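Local coordinates for protein phosphatidylinositol phosphate phosphatase (Schizosaccharomyces pombe, PDB 1I9Z) that removes the 5-phosphate from soluble and lipid inositol phosphates, including phosphatidylinositol 4,5-bisphosphate, through the catalytic domain present here, and takes part in membrane trafficking and signal transduction, at residues A[28-33]-A[45-50]. Numbering follows the deposited sequence.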
ATOM      1  N   PHE A  28      -3.215  -5.725   6.303  1.00 16.66           N
ATOM      2  CA  PHE A  28      -2.502  -4.830   7.238  1.00 16.81           C
ATOM      3  C   PHE A  28      -1.311  -4.283   6.482  1.00 16.09           C
ATOM      4  O   PHE A  28      -0.479  -5.072   5.985  1.00 14.82           O
ATOM      5  CB  PHE A  28      -1.991  -5.630   8.444  1.00 16.80           C
ATOM      6  CG  PHE A  28      -1.445  -4.766   9.570  1.00 18.39           C
ATOM      7  CD1 PHE A  28      -2.266  -4.447  10.685  1.00 18.61           C
ATOM      8  CD2 PHE A  28      -0.112  -4.285   9.559  1.00 17.64           C
ATOM      9  CE1 PHE A  28      -1.790  -3.677  11.753  1.00 18.01           C
ATOM     10  CE2 PHE A  28       0.396  -3.498  10.628  1.00 17.52           C
ATOM     11  CZ  PHE A  28      -0.476  -3.184  11.748  1.00 18.06           C
ATOM     12  N   VAL A  29      -1.224  -2.968   6.351  1.00 14.11           N
ATOM     13  CA  VAL A  29      -0.165  -2.327   5.599  1.00 14.09           C
ATOM     14  C   VAL A  29       0.666  -1.528   6.570  1.00 16.09           C
ATOM     15  O   VAL A  29       0.144  -0.725   7.334  1.00 17.70           O
ATOM     16  CB  VAL A  29      -0.713  -1.394   4.474  1.00 16.14           C
ATOM     17  CG1 VAL A  29       0.473  -0.640   3.736  1.00 16.84           C
ATOM     18  CG2 VAL A  29      -1.507  -2.188   3.480  1.00 14.58           C
ATOM     19  N   ALA A  30       1.960  -1.789   6.547  1.00 15.27           N
ATOM     20  CA  ALA A  30       2.897  -1.200   7.472  1.00 15.10           C
ATOM     21  C   ALA A  30       4.101  -0.598   6.763  1.00 13.71           C
ATOM     22  O   ALA A  30       4.688  -1.226   5.895  1.00 14.26           O
ATOM     23  CB  ALA A  30       3.411  -2.338   8.479  1.00 14.13           C
ATOM     24  N   SER A  31       4.509   0.582   7.232  1.00 12.18           N
ATOM     25  CA  SER A  31       5.621   1.322   6.654  1.00 13.39           C
ATOM     26  C   SER A  31       6.590   1.857   7.721  1.00 13.37           C
ATOM     27  O   SER A  31       6.158   2.390   8.784  1.00 12.94           O
ATOM     28  CB  SER A  31       5.080   2.502   5.798  1.00 12.98           C
ATOM     29  OG  SER A  31       6.126   2.976   4.992  1.00 15.68           O
ATOM     30  N   TYR A  32       7.893   1.771   7.434  1.00 14.00           N
ATOM     31  CA  TYR A  32       8.896   2.254   8.366  1.00 12.94           C
ATOM     32  C   TYR A  32      10.192   2.702   7.718  1.00 14.50           C
ATOM     33  O   TYR A  32      10.852   1.900   7.053  1.00 15.21           O
ATOM     34  CB  TYR A  32       9.187   1.133   9.391  1.00 13.81           C
ATOM     35  CG  TYR A  32       9.839   1.528  10.717  1.00 13.94           C
ATOM     36  CD1 TYR A  32      10.153   2.852  11.056  1.00 15.76           C
ATOM     37  CD2 TYR A  32      10.077   0.532  11.692  1.00 18.74           C
ATOM     38  CE1 TYR A  32      10.716   3.163  12.352  1.00 16.43           C
ATOM     39  CE2 TYR A  32      10.609   0.834  12.926  1.00 17.50           C
ATOM     40  CZ  TYR A  32      10.930   2.136  13.248  1.00 18.02           C
ATOM     41  OH  TYR A  32      11.523   2.422  14.483  1.00 18.77           O
ATOM     42  N   ASN A  33      10.521   3.993   7.809  1.00 11.53           N
ATOM     43  CA  ASN A  33      11.817   4.483   7.345  1.00 13.63           C
ATOM     44  C   ASN A  33      12.705   4.239   8.590  1.00 14.92           C
ATOM     45  O   ASN A  33      12.577   4.903   9.631  1.00 15.77           O
ATOM     46  CB  ASN A  33      11.832   6.013   7.077  1.00 14.01           C
ATOM     47  CG  ASN A  33      13.179   6.466   6.659  1.00 14.87           C
ATOM     48  OD1 ASN A  33      14.181   6.095   7.289  1.00 16.01           O
ATOM     49  ND2 ASN A  33      13.259   7.313   5.604  1.00 15.29           N
ATOM     50  N   ASN A  45       4.278  -3.383  18.997  1.00 22.63           N
ATOM     51  CA  ASN A  45       3.434  -2.165  19.015  1.00 24.39           C
ATOM     52  C   ASN A  45       3.111  -1.703  17.610  1.00 23.59           C
ATOM     53  O   ASN A  45       2.087  -1.034  17.363  1.00 23.37           O
ATOM     54  CB  ASN A  45       4.154  -1.046  19.794  1.00 26.87           C
ATOM     55  CG  ASN A  45       4.205  -1.341  21.315  1.00 32.04           C
ATOM     56  OD1 ASN A  45       5.002  -0.730  22.082  1.00 31.92           O
ATOM     57  ND2 ASN A  45       3.338  -2.294  21.764  1.00 32.27           N
ATOM     58  N   TRP A  46       3.972  -2.087  16.680  1.00 19.90           N
ATOM     59  CA  TRP A  46       3.753  -1.673  15.296  1.00 18.82           C
ATOM     60  C   TRP A  46       2.876  -2.628  14.466  1.00 18.12           C
ATOM     61  O   TRP A  46       1.912  -2.238  13.800  1.00 17.27           O
ATOM     62  CB  TRP A  46       5.139  -1.427  14.655  1.00 16.46           C
ATOM     63  CG  TRP A  46       5.105  -1.107  13.142  1.00 15.87           C
ATOM     64  CD1 TRP A  46       4.221  -0.293  12.481  1.00 17.13           C
ATOM     65  CD2 TRP A  46       6.047  -1.550  12.167  1.00 16.00           C
ATOM     66  NE1 TRP A  46       4.578  -0.177  11.134  1.00 15.52           N
ATOM     67  CE2 TRP A  46       5.700  -0.937  10.918  1.00 15.88           C
ATOM     68  CE3 TRP A  46       7.177  -2.398  12.227  1.00 15.54           C
ATOM     69  CZ2 TRP A  46       6.427  -1.159   9.761  1.00 14.88           C
ATOM     70  CZ3 TRP A  46       7.908  -2.630  11.108  1.00 15.73           C
ATOM     71  CH2 TRP A  46       7.555  -2.009   9.853  1.00 14.81           C
ATOM     72  N   LEU A  47       3.223  -3.910  14.516  1.00 19.23           N
ATOM     73  CA  LEU A  47       2.507  -4.904  13.755  1.00 19.74           C
ATOM     74  C   LEU A  47       1.254  -5.484  14.405  1.00 21.39           C
ATOM     75  O   LEU A  47       0.393  -6.014  13.688  1.00 20.14           O
ATOM     76  CB  LEU A  47       3.495  -6.032  13.362  1.00 20.83           C
ATOM     77  CG  LEU A  47       4.204  -5.974  11.972  1.00 25.27           C
ATOM     78  CD1 LEU A  47       4.213  -4.575  11.308  1.00 19.26           C
ATOM     79  CD2 LEU A  47       5.601  -6.570  12.035  1.00 23.09           C
ATOM     80  N   PHE A  48       1.133  -5.405  15.747  1.00 22.80           N
ATOM     81  CA  PHE A  48      -0.102  -5.925  16.415  1.00 24.13           C
ATOM     82  C   PHE A  48      -0.594  -4.777  17.315  1.00 26.67           C
ATOM     83  O   PHE A  48      -0.739  -4.920  18.539  1.00 24.62           O
ATOM     84  CB  PHE A  48       0.283  -7.136  17.259  1.00 25.86           C
ATOM     85  CG  PHE A  48       1.043  -8.167  16.475  1.00 27.08           C
ATOM     86  CD1 PHE A  48       2.248  -8.660  16.945  1.00 30.13           C
ATOM     87  CD2 PHE A  48       0.491  -8.690  15.308  1.00 28.36           C
ATOM     88  CE1 PHE A  48       2.912  -9.711  16.236  1.00 30.84           C
ATOM     89  CE2 PHE A  48       1.117  -9.710  14.597  1.00 30.05           C
ATOM     90  CZ  PHE A  48       2.332 -10.218  15.067  1.00 33.03           C
ATOM     91  N   PRO A  49      -0.836  -3.617  16.710  1.00 28.39           N
ATOM     92  CA  PRO A  49      -1.272  -2.434  17.453  1.00 32.51           C
ATOM     93  C   PRO A  49      -2.638  -2.446  18.029  1.00 36.66           C
ATOM     94  O   PRO A  49      -2.890  -1.764  19.044  1.00 36.68           O
ATOM     95  CB  PRO A  49      -1.160  -1.332  16.419  1.00 32.42           C
ATOM     96  CG  PRO A  49      -1.742  -2.069  15.184  1.00 31.41           C
ATOM     97  CD  PRO A  49      -0.959  -3.393  15.248  1.00 29.03           C
ATOM     98  N   GLU A  50      -3.535  -3.178  17.387  1.00 41.14           N
ATOM     99  CA  GLU A  50      -4.924  -3.190  17.849  1.00 45.74           C
ATOM    100  C   GLU A  50      -5.216  -4.461  18.574  1.00 46.54           C
ATOM    101  O   GLU A  50      -4.431  -5.414  18.518  1.00 46.07           O
ATOM    102  CB  GLU A  50      -5.929  -3.059  16.662  1.00 48.75           C
ATOM    103  CG  GLU A  50      -5.536  -3.762  15.316  1.00 54.16           C
ATOM    104  CD  GLU A  50      -4.977  -5.210  15.484  1.00 57.63           C
ATOM    105  OE1 GLU A  50      -5.757  -6.081  15.959  1.00 59.04           O
ATOM    106  OE2 GLU A  50      -3.769  -5.471  15.150  1.00 57.81           O
TER
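The indole NE1 of Trp46 donates a hydrogen bond to the backbone carbonyl of Ile309 on the adjoining strand and, in the same position, lies 3.6 Å from CB of Ala30. With CG anti to the backbone N (chi1 175°), the indole extends from the short helix to the strand, bringing the edge of its benzo ring to the backbone: CZ2 is 3.6 Å from Ser31 N. Tyr32 directs its ring edge at one face of the six-membered ring in a T-shaped pair, centroids 5.2 Å apart and planes at 69°, while CD1 of Leu47 sits over the opposite face. The indole is thus clamped between an aromatic edge and a methyl. These residues belong to a beta-alpha-beta crossover of the DNase I-like sandwich, in which helix 44-47 leads from strand 20-33 to its parallel neighbour 57-63. Phe28, Ala30 and Tyr32 face this connection, whereas Ser31 turns away and, like Val29, packs on strand 201-205 of the second sheet. Were Trp46 cut back to an alanine, the Ile309 carbonyl would probably lose this donor and a gap open between Tyr32 and Leu47. Farther along, Phe28 meets the end of the helix: Trp46 O approaches the ring edge, 3.3 Å from CZ, and Leu47 O stands over one face, 3.5 Å from the same atom. The Trp46 carbonyl oxygen is buried with no hydrogen-bonding partner. The Pro49 side chain points back at Phe28, its CD 3.5 Å from Phe28 CZ and its CG at the ring edge; the Tyr310 ring meets that of Phe28 nearly parallel.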